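Local coordinates for protein methylocystis parvus OBBP MbnE (Methylocystis parvus OBBP, PDB 5ICQ) that probably binds the copper chelator methanobactin in the periplasm and hands it on for uptake, as a family 5 extracellular solute-binding protein, at residues A[321-326]-A[565-571]; A[325-329]-A[525-529]; A[330-334]-A[443-447]; A[342-347]-A[462-468]; A[361-365]-A[403-407]. One frame throughout, in Å; residues are numbered along the deposited sequence.

Contact 1: A[321-326]-A[565-571]; sequences LNGFVF and FYVVPLF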
# COMPACT_ATOMS: atom_id res chain seq x y z
N LEU A 321 -7.86 3.75 -2.46
CA LEU A 321 -9.30 3.94 -2.59
C LEU A 321 -10.00 2.66 -2.13
O LEU A 321 -9.64 1.55 -2.56
CB LEU A 321 -9.70 4.27 -4.05
CG LEU A 321 -11.21 4.41 -4.37
CD1 LEU A 321 -11.44 5.36 -5.55
CD2 LEU A 321 -11.87 3.04 -4.67
N ASN A 322 -10.98 2.82 -1.25
CA ASN A 322 -11.95 1.79 -0.90
C ASN A 322 -13.30 2.21 -1.48
O ASN A 322 -13.57 3.40 -1.65
CB ASN A 322 -12.12 1.63 0.61
CG ASN A 322 -10.82 1.39 1.33
OD1 ASN A 322 -9.93 0.72 0.82
ND2 ASN A 322 -10.71 1.94 2.53
N GLY A 323 -14.16 1.24 -1.75
CA GLY A 323 -15.46 1.61 -2.28
C GLY A 323 -16.41 0.44 -2.37
O GLY A 323 -16.01 -0.72 -2.24
N PHE A 324 -17.69 0.77 -2.60
CA PHE A 324 -18.66 -0.24 -3.01
C PHE A 324 -18.35 -0.66 -4.44
O PHE A 324 -18.39 0.17 -5.35
CB PHE A 324 -20.09 0.30 -2.94
CG PHE A 324 -20.61 0.55 -1.55
CD1 PHE A 324 -20.97 -0.52 -0.73
CD2 PHE A 324 -20.79 1.84 -1.09
CE1 PHE A 324 -21.47 -0.30 0.56
CE2 PHE A 324 -21.30 2.08 0.18
CZ PHE A 324 -21.65 1.00 1.01
N VAL A 325 -18.09 -1.94 -4.66
CA VAL A 325 -17.71 -2.44 -5.98
C VAL A 325 -18.93 -3.05 -6.65
O VAL A 325 -19.58 -3.93 -6.07
CB VAL A 325 -16.60 -3.49 -5.87
CG1 VAL A 325 -16.32 -4.07 -7.25
CG2 VAL A 325 -15.33 -2.88 -5.29
N PHE A 326 -19.22 -2.63 -7.89
CA PHE A 326 -20.24 -3.27 -8.70
C PHE A 326 -19.69 -4.52 -9.38
O PHE A 326 -18.60 -4.50 -9.95
CB PHE A 326 -20.75 -2.33 -9.81
CG PHE A 326 -21.44 -1.08 -9.31
CD1 PHE A 326 -22.81 -1.07 -9.07
CD2 PHE A 326 -20.73 0.11 -9.17
CE1 PHE A 326 -23.45 0.10 -8.66
CE2 PHE A 326 -21.34 1.27 -8.76
CZ PHE A 326 -22.71 1.27 -8.50
N PHE A 565 -17.04 4.01 -13.51
CA PHE A 565 -17.93 3.87 -12.36
C PHE A 565 -18.00 2.41 -11.91
O PHE A 565 -19.07 1.85 -11.67
CB PHE A 565 -19.32 4.43 -12.69
CG PHE A 565 -19.27 5.89 -13.03
CD1 PHE A 565 -19.27 6.84 -12.02
CD2 PHE A 565 -19.09 6.31 -14.35
CE1 PHE A 565 -19.15 8.20 -12.33
CE2 PHE A 565 -18.98 7.66 -14.67
CZ PHE A 565 -19.01 8.61 -13.66
N TYR A 566 -16.81 1.80 -11.80
CA TYR A 566 -16.72 0.44 -11.30
C TYR A 566 -16.94 0.37 -9.81
O TYR A 566 -17.29 -0.69 -9.28
CB TYR A 566 -15.35 -0.16 -11.65
CG TYR A 566 -15.08 -0.17 -13.13
CD1 TYR A 566 -15.75 -1.04 -13.98
CD2 TYR A 566 -14.16 0.71 -13.69
CE1 TYR A 566 -15.51 -1.04 -15.36
CE2 TYR A 566 -13.91 0.72 -15.06
CZ TYR A 566 -14.59 -0.15 -15.88
OH TYR A 566 -14.32 -0.13 -17.22
N VAL A 567 -16.70 1.48 -9.11
CA VAL A 567 -16.79 1.53 -7.66
C VAL A 567 -17.56 2.78 -7.28
O VAL A 567 -17.61 3.75 -8.04
CB VAL A 567 -15.40 1.54 -6.97
CG1 VAL A 567 -14.55 0.38 -7.44
CG2 VAL A 567 -14.69 2.84 -7.25
N VAL A 568 -18.19 2.75 -6.11
CA VAL A 568 -18.67 3.96 -5.46
C VAL A 568 -17.63 4.32 -4.41
O VAL A 568 -17.51 3.61 -3.40
CB VAL A 568 -20.05 3.77 -4.82
CG1 VAL A 568 -20.53 5.09 -4.18
CG2 VAL A 568 -21.05 3.29 -5.86
N PRO A 569 -16.84 5.37 -4.61
CA PRO A 569 -15.71 5.62 -3.71
C PRO A 569 -16.22 5.93 -2.31
O PRO A 569 -17.24 6.61 -2.15
CB PRO A 569 -15.01 6.84 -4.33
CG PRO A 569 -15.60 7.01 -5.69
CD PRO A 569 -16.99 6.43 -5.63
N LEU A 570 -15.50 5.44 -1.31
CA LEU A 570 -15.84 5.72 0.07
C LEU A 570 -14.99 6.88 0.59
O LEU A 570 -15.12 8.00 0.08
CB LEU A 570 -15.70 4.45 0.92
CG LEU A 570 -16.87 3.48 0.66
CD1 LEU A 570 -16.63 2.11 1.29
CD2 LEU A 570 -18.20 4.06 1.17
N PHE A 571 -14.12 6.66 1.57
CA PHE A 571 -13.54 7.80 2.28
C PHE A 571 -12.24 7.39 2.97
O PHE A 571 -11.94 6.21 3.12
CB PHE A 571 -14.54 8.36 3.29
CG PHE A 571 -15.23 7.29 4.09
CD1 PHE A 571 -14.66 6.80 5.25
CD2 PHE A 571 -16.44 6.76 3.67
CE1 PHE A 571 -15.30 5.80 5.99
CE2 PHE A 571 -17.08 5.76 4.40
CZ PHE A 571 -16.51 5.29 5.56
O HOH W 1 -11.01 5.33 0.31
O HOH W 2 -13.31 3.88 2.99
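Val568 sets its CG2 branch against the ring of Phe326, 3.5 Å from CE2, while its CB lies 3.9 Å from the CB of Phe324, so the valine fills the hollow between two phenylalanines on one face of the sheet. Leu570 supplies the next bump on that face. Its CD2 reaches CE2 of Phe324, and its CG and CD1 settle over Gly323, where CG comes within 3.8 Å of the glycine CA. On the other face Val325 and Val567 meet through CG2 and CG1, and the other branch of Val567, CG2, touches CD2 of Leu321, whose CD1 lies by CB of Pro569.

Strands 322-326 and 567-569 run antiparallel as neighbours in the mixed sheet, with strand 494-498 along the other edge of 322-326. Val568 and Phe324 form the hydrogen-bonded pair, with Val568 N to Phe324 O at 2.7 Å and the return bond from Phe324 N to Val568 O more bent, 136° at the hydrogen. Leu570 N to Asn322 O and Phe326 N to Tyr566 O carry the ladder outward. At the Asn322 end, a water takes the Asn322 ND2 hydrogen and donates to Phe571 O, while OD1 turns to Gln498. Backbone polarity is thus paired off inside a mostly apolar, buried interface, with water admitted at one end.

Contact 2: A[325-329]-A[525-529]; sequences VFNTR and NLAGA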
# COMPACT_ATOMS: atom_id res chain seq x y z
N VAL A 325 -18.09 -1.94 -4.66
CA VAL A 325 -17.71 -2.44 -5.98
C VAL A 325 -18.93 -3.05 -6.65
O VAL A 325 -19.58 -3.93 -6.07
CB VAL A 325 -16.60 -3.49 -5.87
CG1 VAL A 325 -16.32 -4.07 -7.25
CG2 VAL A 325 -15.33 -2.88 -5.29
N PHE A 326 -19.22 -2.63 -7.89
CA PHE A 326 -20.24 -3.27 -8.70
C PHE A 326 -19.69 -4.52 -9.38
O PHE A 326 -18.60 -4.50 -9.95
CB PHE A 326 -20.75 -2.33 -9.81
CG PHE A 326 -21.44 -1.08 -9.31
CD1 PHE A 326 -22.81 -1.07 -9.07
CD2 PHE A 326 -20.73 0.11 -9.17
CE1 PHE A 326 -23.45 0.10 -8.66
CE2 PHE A 326 -21.34 1.27 -8.76
CZ PHE A 326 -22.71 1.27 -8.50
N ASN A 327 -20.46 -5.61 -9.35
CA ASN A 327 -20.04 -6.78 -10.12
C ASN A 327 -20.54 -6.59 -11.55
O ASN A 327 -21.67 -6.95 -11.88
CB ASN A 327 -20.56 -8.08 -9.52
CG ASN A 327 -20.04 -9.30 -10.28
OD1 ASN A 327 -19.41 -9.15 -11.32
ND2 ASN A 327 -20.30 -10.49 -9.75
N THR A 328 -19.68 -6.03 -12.41
CA THR A 328 -20.14 -5.71 -13.76
C THR A 328 -20.28 -6.95 -14.63
O THR A 328 -20.70 -6.82 -15.78
CB THR A 328 -19.22 -4.71 -14.46
OG1 THR A 328 -17.96 -5.33 -14.79
CG2 THR A 328 -18.92 -3.53 -13.52
N ARG A 329 -19.91 -8.13 -14.12
CA ARG A 329 -20.15 -9.36 -14.87
C ARG A 329 -21.62 -9.72 -14.91
O ARG A 329 -22.04 -10.53 -15.75
CB ARG A 329 -19.38 -10.53 -14.24
CG ARG A 329 -17.88 -10.29 -14.06
CD ARG A 329 -17.28 -11.38 -13.16
NE ARG A 329 -15.91 -11.05 -12.75
CZ ARG A 329 -15.61 -10.27 -11.71
NH1 ARG A 329 -16.59 -9.71 -11.01
NH2 ARG A 329 -14.35 -10.03 -11.39
N ASN A 525 -9.37 -8.15 -9.22
CA ASN A 525 -10.24 -7.39 -10.11
C ASN A 525 -11.70 -7.69 -9.77
O ASN A 525 -12.41 -8.41 -10.47
CB ASN A 525 -9.91 -7.72 -11.57
CG ASN A 525 -10.59 -6.77 -12.56
OD1 ASN A 525 -11.56 -6.10 -12.22
ND2 ASN A 525 -10.08 -6.74 -13.79
N LEU A 526 -12.14 -7.13 -8.63
CA LEU A 526 -13.45 -7.50 -8.09
C LEU A 526 -14.59 -7.06 -8.99
O LEU A 526 -15.61 -7.75 -9.08
CB LEU A 526 -13.62 -6.89 -6.70
CG LEU A 526 -12.55 -7.32 -5.70
CD1 LEU A 526 -12.75 -6.61 -4.36
CD2 LEU A 526 -12.63 -8.82 -5.53
N ALA A 527 -14.45 -5.91 -9.66
CA ALA A 527 -15.53 -5.41 -10.50
C ALA A 527 -15.65 -6.16 -11.82
O ALA A 527 -16.70 -6.06 -12.47
CB ALA A 527 -15.32 -3.91 -10.78
N GLY A 528 -14.62 -6.90 -12.22
CA GLY A 528 -14.66 -7.51 -13.54
C GLY A 528 -14.43 -6.53 -14.67
O GLY A 528 -14.97 -6.71 -15.76
N ALA A 529 -13.62 -5.49 -14.43
CA ALA A 529 -13.33 -4.52 -15.47
C ALA A 529 -12.54 -5.18 -16.59
O ALA A 529 -11.53 -5.85 -16.33
CB ALA A 529 -12.54 -3.35 -14.89
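Arg329 crosses to the turn 525-528 and gives most of its guanidinium bonds to backbone carbonyls. NH1 gives a fairly straight bond to Leu526 O (2.9 Å, 164° at the hydrogen), with that oxygen in the guanidinium plane, and NH2 makes a weak, bent bond to Asn525 O. NH1 also donates to Asn327 OD1, which takes Arg329 N on the opposite face of its amide. Two grips on one oxygen thus fix where the arginine starts and where it ends. Further out, NH2 bonds Ala518 O and the group lies against Phe490 in a cation-pi contact.

A second set of hydrogen bonds converges on Ala527 O. Thr328 N reaches it at 3.0 Å and Thr328 OG1 at 2.7 Å, from opposite faces of the carbonyl; OG1 can do so because chi1 of 70° sets it between the backbone N and carbonyl carbon.

The rest is packing and one CA-H...O contact. Gly528 CA sits 3.3 Å above the guanidinium plane, near its rim. CG1 of Val325 lies 3.7 Å from CB of Ala527, and Ala527 CA comes to Phe326 O at 3.2 Å in the CA-H...O contact.

Asn327 OD1 with Arg329 N makes an Asx turn where the chain leaves strand 322-326. Across from it stands a type I beta turn, Asn525 to Gly528, whose Asn525 and Leu526 carbonyls accept from Arg329, the former weakly.

Contact 3: A[330-334]-A[443-447]; sequences RALFK and PFSFE. With SO4 (sulfate ion), chain C.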
# COMPACT_ATOMS: atom_id res chain seq x y z
N ARG A 330 -22.41 -9.18 -13.99
CA ARG A 330 -23.82 -9.52 -13.90
C ARG A 330 -24.67 -8.47 -14.61
O ARG A 330 -24.39 -7.27 -14.52
CB ARG A 330 -24.24 -9.68 -12.43
CG ARG A 330 -23.52 -10.86 -11.75
CD ARG A 330 -23.97 -11.11 -10.31
NE ARG A 330 -23.47 -12.39 -9.83
CZ ARG A 330 -23.71 -12.90 -8.62
NH1 ARG A 330 -24.46 -12.24 -7.74
NH2 ARG A 330 -23.21 -14.09 -8.29
N ALA A 331 -25.71 -8.94 -15.32
CA ALA A 331 -26.44 -8.08 -16.25
C ALA A 331 -26.97 -6.82 -15.58
O ALA A 331 -27.01 -5.75 -16.20
CB ALA A 331 -27.59 -8.87 -16.88
N LEU A 332 -27.35 -6.90 -14.30
CA LEU A 332 -27.95 -5.73 -13.65
C LEU A 332 -26.98 -4.57 -13.52
O LEU A 332 -27.43 -3.43 -13.38
CB LEU A 332 -28.49 -6.11 -12.27
CG LEU A 332 -27.51 -6.13 -11.10
CD1 LEU A 332 -28.28 -6.39 -9.81
CD2 LEU A 332 -26.44 -7.20 -11.28
N PHE A 333 -25.66 -4.81 -13.56
CA PHE A 333 -24.67 -3.74 -13.39
C PHE A 333 -23.79 -3.57 -14.63
O PHE A 333 -22.66 -3.06 -14.53
CB PHE A 333 -23.80 -4.00 -12.16
CG PHE A 333 -24.52 -3.76 -10.84
CD1 PHE A 333 -25.46 -2.74 -10.72
CD2 PHE A 333 -24.26 -4.57 -9.74
CE1 PHE A 333 -26.12 -2.51 -9.51
CE2 PHE A 333 -24.92 -4.34 -8.52
CZ PHE A 333 -25.84 -3.31 -8.41
N LYS A 334 -24.27 -3.96 -15.81
CA LYS A 334 -23.43 -3.86 -17.00
C LYS A 334 -23.35 -2.45 -17.57
O LYS A 334 -22.42 -2.16 -18.33
CB LYS A 334 -23.93 -4.83 -18.07
CG LYS A 334 -23.48 -6.26 -17.77
CD LYS A 334 -23.73 -7.20 -18.93
CE LYS A 334 -23.24 -8.60 -18.58
NZ LYS A 334 -23.39 -9.54 -19.73
N PRO A 443 -38.64 -5.55 -11.18
CA PRO A 443 -38.18 -4.57 -10.19
C PRO A 443 -36.69 -4.75 -9.92
O PRO A 443 -36.18 -5.87 -9.89
CB PRO A 443 -39.02 -4.88 -8.95
CG PRO A 443 -40.11 -5.80 -9.41
CD PRO A 443 -39.57 -6.53 -10.59
N PHE A 444 -35.99 -3.63 -9.73
CA PHE A 444 -34.54 -3.70 -9.55
C PHE A 444 -34.24 -4.05 -8.09
O PHE A 444 -34.70 -3.35 -7.17
CB PHE A 444 -33.86 -2.39 -9.93
CG PHE A 444 -32.39 -2.54 -10.23
CD1 PHE A 444 -31.48 -2.77 -9.20
CD2 PHE A 444 -31.92 -2.50 -11.54
CE1 PHE A 444 -30.13 -2.93 -9.46
CE2 PHE A 444 -30.57 -2.67 -11.81
CZ PHE A 444 -29.67 -2.88 -10.77
N SER A 445 -33.49 -5.13 -7.88
CA SER A 445 -33.06 -5.45 -6.52
C SER A 445 -31.72 -6.17 -6.56
O SER A 445 -31.39 -6.86 -7.53
CB SER A 445 -34.11 -6.30 -5.78
OG SER A 445 -34.09 -7.63 -6.20
N PHE A 446 -30.94 -5.99 -5.50
CA PHE A 446 -29.61 -6.60 -5.44
C PHE A 446 -29.18 -6.72 -3.99
O PHE A 446 -29.82 -6.19 -3.08
CB PHE A 446 -28.59 -5.82 -6.28
CG PHE A 446 -28.15 -4.48 -5.69
CD1 PHE A 446 -28.89 -3.33 -5.90
CD2 PHE A 446 -26.96 -4.38 -4.97
CE1 PHE A 446 -28.47 -2.11 -5.40
CE2 PHE A 446 -26.53 -3.15 -4.45
CZ PHE A 446 -27.29 -2.01 -4.67
N GLU A 447 -28.07 -7.42 -3.79
CA GLU A 447 -27.57 -7.69 -2.46
C GLU A 447 -26.17 -7.09 -2.30
O GLU A 447 -25.34 -7.23 -3.20
CB GLU A 447 -27.52 -9.20 -2.21
CG GLU A 447 -26.80 -9.60 -0.94
CD GLU A 447 -26.47 -11.08 -0.94
OE1 GLU A 447 -27.25 -11.87 -0.39
OE2 GLU A 447 -25.43 -11.45 -1.53
S SO4 C . -26.50 -12.67 -14.89
O1 SO4 C . -25.51 -13.63 -14.40
O2 SO4 C . -27.55 -13.38 -15.62
O3 SO4 C . -27.08 -11.96 -13.76
O4 SO4 C . -25.85 -11.72 -15.80
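Phe444 and Phe446 join Phe333 in an aromatic cluster that packs the short 3-10 turn at 331-332 against strand 442-450 of the mixed sheet. Phe444 comes first along the segment. Its CZ edge points at Leu332, with Leu332 O lying 3.5 Å from CZ near the ring plane and Leu332 CB at 3.8 Å. Phe333 meets the same edge obliquely, the two rings inclined at 42°. Ser445 turns its side chain off the contact, though its carbonyl oxygen lies near Leu332 CD1. Phe446 then faces inward: chi1 of 73° stands its ring across the path of Phe333, which approaches edge-to-face with centroids 5.1 Å apart. Leu332 CD1 sits on Phe446 CB at 3.6 Å, and Leu332 CG lies over the centre of one Phe333 face, so the leucine covers that ring. On the outer side of the turn a sulfate ion, probably from the crystallisation liquor, is held by Ala331 N, which donates to its O4 at 2.8 Å.

Contact 4: A[342-347]-A[462-468]; sequences FGMMFD and YASSLAR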
# COMPACT_ATOMS: atom_id res chain seq x y z
N PHE A 342 -26.41 5.07 -9.55
CA PHE A 342 -26.46 4.50 -8.21
C PHE A 342 -25.45 5.16 -7.30
O PHE A 342 -25.71 5.38 -6.11
CB PHE A 342 -26.22 2.99 -8.25
CG PHE A 342 -27.44 2.17 -8.58
CD1 PHE A 342 -28.46 2.69 -9.36
CD2 PHE A 342 -27.56 0.87 -8.09
CE1 PHE A 342 -29.58 1.91 -9.67
CE2 PHE A 342 -28.67 0.10 -8.39
CZ PHE A 342 -29.69 0.62 -9.18
N GLY A 343 -24.28 5.50 -7.85
CA GLY A 343 -23.26 6.16 -7.06
C GLY A 343 -23.70 7.51 -6.53
O GLY A 343 -23.27 7.93 -5.45
N MET A 344 -24.57 8.20 -7.27
CA MET A 344 -25.08 9.50 -6.83
C MET A 344 -25.86 9.41 -5.54
O MET A 344 -26.05 10.43 -4.86
CB MET A 344 -26.00 10.10 -7.89
CG MET A 344 -25.31 10.52 -9.15
SD MET A 344 -26.55 11.12 -10.32
CE MET A 344 -25.46 11.54 -11.68
N MET A 345 -26.36 8.24 -5.19
CA MET A 345 -27.25 8.14 -4.06
C MET A 345 -26.53 7.88 -2.74
O MET A 345 -27.17 7.94 -1.69
CB MET A 345 -28.28 7.04 -4.30
CG MET A 345 -29.15 7.28 -5.54
SD MET A 345 -30.06 8.85 -5.50
CE MET A 345 -31.09 8.62 -4.05
N PHE A 346 -25.22 7.63 -2.76
CA PHE A 346 -24.51 7.42 -1.50
C PHE A 346 -24.30 8.76 -0.81
O PHE A 346 -23.71 9.67 -1.38
CB PHE A 346 -23.16 6.73 -1.72
CG PHE A 346 -22.41 6.53 -0.44
CD1 PHE A 346 -22.89 5.65 0.52
CD2 PHE A 346 -21.25 7.24 -0.17
CE1 PHE A 346 -22.23 5.48 1.72
CE2 PHE A 346 -20.58 7.06 1.02
CZ PHE A 346 -21.07 6.18 1.97
N ASP A 347 -24.77 8.87 0.44
CA ASP A 347 -24.72 10.14 1.18
C ASP A 347 -23.56 10.08 2.18
O ASP A 347 -23.73 9.66 3.33
CB ASP A 347 -26.05 10.40 1.87
CG ASP A 347 -26.10 11.76 2.56
OD1 ASP A 347 -25.03 12.37 2.78
OD2 ASP A 347 -27.20 12.23 2.89
N TYR A 462 -26.54 3.12 2.72
CA TYR A 462 -26.67 3.16 1.27
C TYR A 462 -27.99 2.54 0.82
O TYR A 462 -28.68 3.09 -0.05
CB TYR A 462 -25.48 2.44 0.64
CG TYR A 462 -25.27 2.65 -0.86
CD1 TYR A 462 -25.79 3.76 -1.52
CD2 TYR A 462 -24.50 1.74 -1.59
CE1 TYR A 462 -25.56 3.95 -2.90
CE2 TYR A 462 -24.26 1.92 -2.94
CZ TYR A 462 -24.80 3.02 -3.59
OH TYR A 462 -24.57 3.17 -4.94
N ALA A 463 -28.38 1.41 1.43
CA ALA A 463 -29.63 0.76 1.05
C ALA A 463 -30.82 1.68 1.28
O ALA A 463 -31.74 1.76 0.45
CB ALA A 463 -29.81 -0.54 1.83
N SER A 464 -30.80 2.39 2.40
CA SER A 464 -31.87 3.32 2.73
C SER A 464 -31.96 4.45 1.70
O SER A 464 -33.06 4.88 1.33
CB SER A 464 -31.65 3.88 4.13
OG SER A 464 -32.71 4.74 4.51
N SER A 465 -30.81 4.93 1.22
CA SER A 465 -30.81 5.97 0.18
C SER A 465 -31.34 5.44 -1.15
O SER A 465 -32.10 6.12 -1.84
CB SER A 465 -29.40 6.51 0.00
OG SER A 465 -29.02 7.28 1.13
N LEU A 466 -30.91 4.24 -1.54
CA LEU A 466 -31.35 3.68 -2.81
C LEU A 466 -32.83 3.37 -2.81
O LEU A 466 -33.47 3.43 -3.87
CB LEU A 466 -30.54 2.42 -3.13
CG LEU A 466 -29.11 2.77 -3.60
CD1 LEU A 466 -28.21 1.55 -3.53
CD2 LEU A 466 -29.11 3.35 -5.03
N ALA A 467 -33.40 3.04 -1.65
CA ALA A 467 -34.84 2.82 -1.57
C ALA A 467 -35.61 4.04 -2.06
O ALA A 467 -36.73 3.90 -2.57
CB ALA A 467 -35.25 2.49 -0.14
N ARG A 468 -35.03 5.24 -1.93
CA ARG A 468 -35.71 6.46 -2.34
C ARG A 468 -35.86 6.57 -3.86
O ARG A 468 -36.70 7.36 -4.31
CB ARG A 468 -34.98 7.69 -1.79
CG ARG A 468 -35.10 7.84 -0.27
CD ARG A 468 -34.19 8.93 0.29
NE ARG A 468 -33.90 9.97 -0.69
CZ ARG A 468 -32.70 10.19 -1.23
NH1 ARG A 468 -31.66 9.43 -0.88
NH2 ARG A 468 -32.54 11.16 -2.12
O HOH W 3 -28.87 9.85 -0.81
O HOH W 4 -26.18 6.72 1.58
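Tyr462 lies between Phe346 and Leu466. The edge of Phe346 points at the tyrosine face, the two planes standing at 89° with centroids 5.7 Å apart. Leu466 covers the opposite face, its CD1 3.6 Å above the ring centre. With chi1 at -166°, CG pointing away from the backbone N, the tyrosine carries its hydroxyl across to helix 336-343, where OH donates to Phe342 O at 2.7 Å. It comes from well above the carbonyl plane, 78° out of it, and Met345 N donates to the same oxygen from the opposite face.

Leu466 uses its other methyl on Met345: CD2 of Leu466 lies 3.9 Å from Met345 CB. The same CD2 also stands over a face of the Phe342 ring, near the rim. In this way the C-terminal part of helix 336-343 and the type I turn from Gly343 to Phe346 are packed on helix 453-467, while Phe324 and Val568 of the mixed sheet meet Tyr462 from the sheet side.

At the outer end Met345 is bent at chi2 and chi3, which brings CE to the Arg468 guanidinium, 3.3 Å from NH1. A water links that NH1 to Met345 O. Beside it Ser465 CB presses on Met345 O at 3.1 Å, and a second water joins Ser465 OG to Asp347 N, the residue that N-caps the next helix; its OD1 bonds Trp350 N and Ser408 OG.

Contact 5: A[361-365]-A[403-407]; sequences TRTKS and WRPPV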
# COMPACT_ATOMS: atom_id res chain seq x y z
N THR A 361 -12.66 12.19 5.02
CA THR A 361 -12.88 12.99 3.82
C THR A 361 -13.21 12.06 2.66
O THR A 361 -12.71 10.93 2.60
CB THR A 361 -11.65 13.88 3.51
OG1 THR A 361 -11.92 14.71 2.37
CG2 THR A 361 -10.46 13.03 3.20
N ARG A 362 -14.09 12.51 1.77
CA ARG A 362 -14.49 11.65 0.65
C ARG A 362 -13.29 11.33 -0.23
O ARG A 362 -12.47 12.20 -0.52
CB ARG A 362 -15.57 12.34 -0.19
CG ARG A 362 -16.27 11.39 -1.19
CD ARG A 362 -17.29 10.47 -0.46
NE ARG A 362 -17.77 9.38 -1.32
CZ ARG A 362 -18.85 9.46 -2.11
NH1 ARG A 362 -19.57 10.58 -2.15
NH2 ARG A 362 -19.19 8.42 -2.86
N THR A 363 -13.19 10.06 -0.65
CA THR A 363 -12.20 9.67 -1.65
C THR A 363 -12.70 10.04 -3.05
O THR A 363 -13.79 9.63 -3.46
CB THR A 363 -11.90 8.18 -1.55
OG1 THR A 363 -11.39 7.91 -0.24
CG2 THR A 363 -10.86 7.77 -2.60
N LYS A 364 -11.89 10.81 -3.79
CA LYS A 364 -12.32 11.35 -5.08
C LYS A 364 -11.53 10.81 -6.25
O LYS A 364 -11.82 11.18 -7.39
CB LYS A 364 -12.24 12.88 -5.07
CG LYS A 364 -13.00 13.52 -3.92
CD LYS A 364 -13.32 14.99 -4.17
CE LYS A 364 -12.11 15.88 -3.95
NZ LYS A 364 -12.52 17.31 -3.85
N SER A 365 -10.55 9.95 -6.01
CA SER A 365 -9.61 9.54 -7.04
C SER A 365 -8.98 8.23 -6.60
O SER A 365 -8.95 7.93 -5.40
CB SER A 365 -8.54 10.62 -7.26
OG SER A 365 -7.39 10.12 -7.92
N TRP A 403 -15.41 16.76 -12.27
CA TRP A 403 -16.18 15.73 -11.60
C TRP A 403 -15.67 15.49 -10.18
O TRP A 403 -14.47 15.56 -9.90
CB TRP A 403 -16.13 14.42 -12.39
CG TRP A 403 -16.93 13.32 -11.74
CD1 TRP A 403 -18.27 13.06 -11.92
CD2 TRP A 403 -16.45 12.33 -10.81
NE1 TRP A 403 -18.64 11.97 -11.16
CE2 TRP A 403 -17.54 11.51 -10.47
CE3 TRP A 403 -15.19 12.07 -10.24
CZ2 TRP A 403 -17.42 10.43 -9.59
CZ3 TRP A 403 -15.08 11.00 -9.37
CH2 TRP A 403 -16.19 10.20 -9.04
N ARG A 404 -16.61 15.19 -9.28
CA ARG A 404 -16.35 14.70 -7.93
C ARG A 404 -17.47 13.74 -7.59
O ARG A 404 -18.56 13.85 -8.15
CB ARG A 404 -16.32 15.85 -6.91
CG ARG A 404 -17.69 16.53 -6.79
CD ARG A 404 -17.72 17.69 -5.79
NE ARG A 404 -19.04 18.33 -5.79
CZ ARG A 404 -19.37 19.37 -5.03
NH1 ARG A 404 -18.49 19.89 -4.19
NH2 ARG A 404 -20.59 19.88 -5.11
N PRO A 405 -17.25 12.80 -6.66
CA PRO A 405 -18.37 12.03 -6.13
C PRO A 405 -19.42 12.99 -5.60
O PRO A 405 -19.07 13.96 -4.92
CB PRO A 405 -17.74 11.20 -5.00
CG PRO A 405 -16.29 11.11 -5.37
CD PRO A 405 -15.98 12.45 -5.99
N PRO A 406 -20.69 12.78 -5.95
CA PRO A 406 -21.72 13.77 -5.60
C PRO A 406 -21.74 14.07 -4.12
O PRO A 406 -21.56 13.19 -3.27
CB PRO A 406 -23.01 13.09 -6.07
CG PRO A 406 -22.56 12.27 -7.24
CD PRO A 406 -21.19 11.76 -6.88
N VAL A 407 -21.91 15.35 -3.81
CA VAL A 407 -22.04 15.83 -2.44
C VAL A 407 -23.51 16.05 -2.15
O VAL A 407 -24.22 16.70 -2.93
CB VAL A 407 -21.23 17.13 -2.24
CG1 VAL A 407 -21.36 17.61 -0.80
CG2 VAL A 407 -19.76 16.91 -2.60
O HOH W 5 -19.19 13.37 -1.03
O HOH W 6 -22.05 10.40 -3.53
O HOH W 7 -12.01 13.28 -9.10
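Pro405 lodges between the side chains of Arg362 and Lys364, tying the loop 403-407 to the chain just after the edge strand 361-362 of the mixed sheet. The packing is mostly made by the proline ring. CB lies 3.4 Å above one face of the Arg362 guanidinium, toward its rim, and CD meets Lys364 CG at 3.8 Å; the ring's CG sits 3.5 Å from Thr363 O, a buried carbonyl with no polar partner in the model. The Arg362 chain is bent at chi2 (76°), which lays a face of the guanidinium against the proline, and NH2 goes on to Pro569 O of the neighbouring strand. The aliphatic part of Lys364 also runs beside Arg404, CD to CB.

Water supplies polar links across the contact. Two waters in the guanidinium plane each accept from Arg362 NH1 and lie near Pro406 O. A third donates to Lys364 O at 2.7 Å and, weakly, to Trp403 O; that same Lys364 O lies 3.8 Å from Trp403 CZ3, at the indole edge.

How the contacts relate
From the N-terminal side, strand 322-326 opens both contact 1 and contact 2. Contact 1 closes the longest loop, reaching strand 567-572, and contact 2 the next, ending in the turn after helix 508-513. The chain then enters contact 3, which closes on strand 442-450, and contact 4, which closes on helix 453-467; these two cross each other, and both lie inside the loops of contacts 1 and 2. Contact 5 closes the shortest loop and is nested inside all the others. Contacts 1, 3 and 4 meet through Phe326, Phe333 and Phe342, joining sheet to helices, while neighbouring strands 567-572 and 361-362 tie contact 1 to contact 5, whose Arg362 touches Phe346 in contact 4.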